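Side-chain contact in phospholyase (Arthrobacter aurescens, PDB 5G4I), which uses pyridoxal phosphate to eliminate phosphate from a phosphorylated amino substrate, although it belongs to the class III aminotransferase family: residues L227-S231 / G232-G236. Sequence-based numbering, arbitrary orientation.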
ATOM      1  N   LEU A 227       0.791  15.040  23.731  1.00 14.70           N
ATOM      2  CA  LEU A 227       1.787  15.674  24.607  1.00 13.79           C
ATOM      3  C   LEU A 227       2.150  17.109  24.207  1.00 14.55           C
ATOM      4  O   LEU A 227       2.109  17.453  23.020  1.00 17.12           O
ATOM      5  CB  LEU A 227       3.042  14.805  24.547  1.00 13.75           C
ATOM      6  CG  LEU A 227       2.894  13.286  24.731  1.00 12.94           C
ATOM      7  CD1 LEU A 227       4.283  12.606  24.663  1.00 13.47           C
ATOM      8  CD2 LEU A 227       2.200  12.912  26.011  1.00 15.28           C
ATOM      9  N   GLN A 228       2.491  17.944  25.203  1.00 15.17           N
ATOM     10  CA  GLN A 228       2.990  19.299  24.958  1.00 16.95           C
ATOM     11  C   GLN A 228       4.477  19.285  25.342  1.00 13.75           C
ATOM     12  O   GLN A 228       4.810  19.171  26.549  1.00 14.14           O
ATOM     13  CB  GLN A 228       2.210  20.388  25.784  1.00 19.60           C
ATOM     14  CG  GLN A 228       2.772  21.797  25.506  1.00 22.58           C
ATOM     15  CD  GLN A 228       2.223  22.937  26.437  1.00 31.49           C
ATOM     16  OE1 GLN A 228       1.215  22.758  27.120  1.00 39.55           O
ATOM     17  NE2 GLN A 228       2.908  24.066  26.469  1.00 28.48           N
ATOM     18  N   LEU A 229       5.364  19.417  24.376  1.00 13.91           N
ATOM     19  CA  LEU A 229       6.788  19.242  24.672  1.00 14.36           C
ATOM     20  C   LEU A 229       7.442  20.527  25.173  1.00 15.70           C
ATOM     21  O   LEU A 229       7.074  21.631  24.707  1.00 17.00           O
ATOM     22  CB  LEU A 229       7.535  18.751  23.408  1.00 14.28           C
ATOM     23  CG  LEU A 229       7.465  17.242  23.134  1.00 13.38           C
ATOM     24  CD1 LEU A 229       6.049  16.649  22.993  1.00 13.70           C
ATOM     25  CD2 LEU A 229       8.265  16.934  21.875  1.00 12.09           C
ATOM     26  N   PRO A 230       8.483  20.376  26.026  1.00 16.30           N
ATOM     27  CA  PRO A 230       9.326  21.575  26.289  1.00 17.41           C
ATOM     28  C   PRO A 230      10.059  22.047  25.068  1.00 18.70           C
ATOM     29  O   PRO A 230      10.494  21.233  24.207  1.00 17.22           O
ATOM     30  CB  PRO A 230      10.339  21.063  27.394  1.00 17.57           C
ATOM     31  CG  PRO A 230      10.320  19.601  27.295  1.00 18.22           C
ATOM     32  CD  PRO A 230       9.096  19.135  26.531  1.00 15.08           C
ATOM     33  N   SER A 231      10.275  23.369  24.911  1.00 16.79           N
ATOM     34  CA  SER A 231      11.062  23.920  23.840  0.50 16.90           C
ATOM     35  C   SER A 231      12.487  23.333  23.861  1.00 15.28           C
ATOM     36  O   SER A 231      13.097  23.325  24.931  1.00 16.68           O
ATOM     37  CB  SER A 231      11.195  25.460  23.965  0.50 20.65           C
ATOM     38  OG  SER A 231      11.692  25.995  22.760  0.50 26.10           O
ATOM     39  N   GLY A 232      13.022  22.940  22.691  1.00 14.24           N
ATOM     40  CA  GLY A 232      14.416  22.460  22.548  1.00 14.36           C
ATOM     41  C   GLY A 232      14.547  20.931  22.546  1.00 13.45           C
ATOM     42  O   GLY A 232      15.627  20.440  22.288  1.00 14.62           O
ATOM     43  N   TYR A 233      13.491  20.186  22.898  1.00 13.38           N
ATOM     44  CA  TYR A 233      13.583  18.739  22.915  1.00 12.32           C
ATOM     45  C   TYR A 233      13.781  18.156  21.502  1.00 11.88           C
ATOM     46  O   TYR A 233      14.800  17.465  21.220  1.00 11.29           O
ATOM     47  CB  TYR A 233      12.421  18.060  23.609  1.00 11.65           C
ATOM     48  CG  TYR A 233      12.513  16.499  23.588  1.00 12.40           C
ATOM     49  CD1 TYR A 233      13.356  15.832  24.442  1.00 12.67           C
ATOM     50  CD2 TYR A 233      11.834  15.745  22.652  1.00 12.44           C
ATOM     51  CE1 TYR A 233      13.512  14.453  24.464  1.00 12.22           C
ATOM     52  CE2 TYR A 233      11.917  14.361  22.656  1.00 11.85           C
ATOM     53  CZ  TYR A 233      12.782  13.708  23.554  1.00 11.68           C
ATOM     54  OH  TYR A 233      12.879  12.316  23.567  1.00 12.59           O
ATOM     55  N   ILE A 234      12.839  18.463  20.593  1.00 10.75           N
ATOM     56  CA  ILE A 234      12.989  17.953  19.216  1.00 11.14           C
ATOM     57  C   ILE A 234      14.287  18.368  18.540  1.00 11.36           C
ATOM     58  O   ILE A 234      15.024  17.606  17.848  1.00 11.54           O
ATOM     59  CB  ILE A 234      11.746  18.265  18.343  1.00 10.20           C
ATOM     60  CG1 ILE A 234      10.507  17.585  18.937  1.00 11.82           C
ATOM     61  CG2 ILE A 234      11.920  17.917  16.878  1.00 11.34           C
ATOM     62  CD1 ILE A 234      10.483  16.020  18.869  1.00 12.12           C
ATOM     63  N   GLU A 235      14.641  19.667  18.710  1.00 11.63           N
ATOM     64  CA  GLU A 235      15.875  20.187  18.162  1.00 12.24           C
ATOM     65  C   GLU A 235      17.127  19.468  18.743  1.00 11.51           C
ATOM     66  O   GLU A 235      18.074  19.142  18.022  1.00 12.48           O
ATOM     67  CB  GLU A 235      15.941  21.710  18.498  1.00 15.19           C
ATOM     68  CG  GLU A 235      14.710  22.549  17.984  1.00 19.78           C
ATOM     69  CD  GLU A 235      13.261  22.602  18.697  1.00 25.80           C
ATOM     70  OE1 GLU A 235      12.731  22.023  19.508  1.00 21.14           O
ATOM     71  OE2 GLU A 235      12.505  23.431  18.372  1.00 26.52           O
ATOM     72  N   GLY A 236      17.074  19.209  20.032  1.00 11.98           N
ATOM     73  CA  GLY A 236      18.184  18.464  20.720  1.00 12.85           C
ATOM     74  C   GLY A 236      18.314  17.014  20.211  1.00 12.47           C
ATOM     75  O   GLY A 236      19.447  16.483  20.071  1.00 12.25           O
TER
HETATM   76  O   HOH W   1      10.696  20.421  21.395  1.00 14.53           O
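A type II beta turn from Pro230 to Tyr233 starts helix 233-243, and it illustrates how the first N-H groups at a helix start can be met by a turn carbonyl, a water and a carboxylate. Tyr233 N reaches back to Pro230 O at 3.4 Å, a nearly straight (165°) but weak bond. Gly232, with its positive phi of 98°, occupies the i+2 position, the second corner of the turn, and is also the N-cap residue. The first full helical bond then runs from Gly236 N to Gly232 O.

Glu235 turns back towards the start of the helix, its CD brought round by a bent chi2, and OE1 accepts a weak bond from Gly232 N at 3.3 Å. Asn271 N holds the other carboxylate oxygen. One water bridges the turn and the helix: it accepts from Ile234 N at 3.0 Å and lies 2.9 Å from Pro230 O, a distance at which it can donate, with Glu235 OE1 a further possible acceptor.

On the apolar side, a single methyl of Leu229 does the touching. CD2 leans obliquely on the Tyr233 ring at CD2, 3.8 Å away, and lies equally close to CG1 of Ile234. The tyrosine ring swings away from its own N (chi1 178°), which sets its CD2 beside this methyl, and packs on helix 187-207 at Leu191 and Val198, while Ile234 lies against Phe215 and Phe217 of strand 214-217. The contact joins loop to helix within the beta-alpha-beta crossover from strand 214-217 through helix 233-243 to strand 247-251, with the Ile234 side chain about 14 Å from the bound PLP. Its chemistry implies that the negative charge of Glu235 probably interacts favourably with the helix dipole.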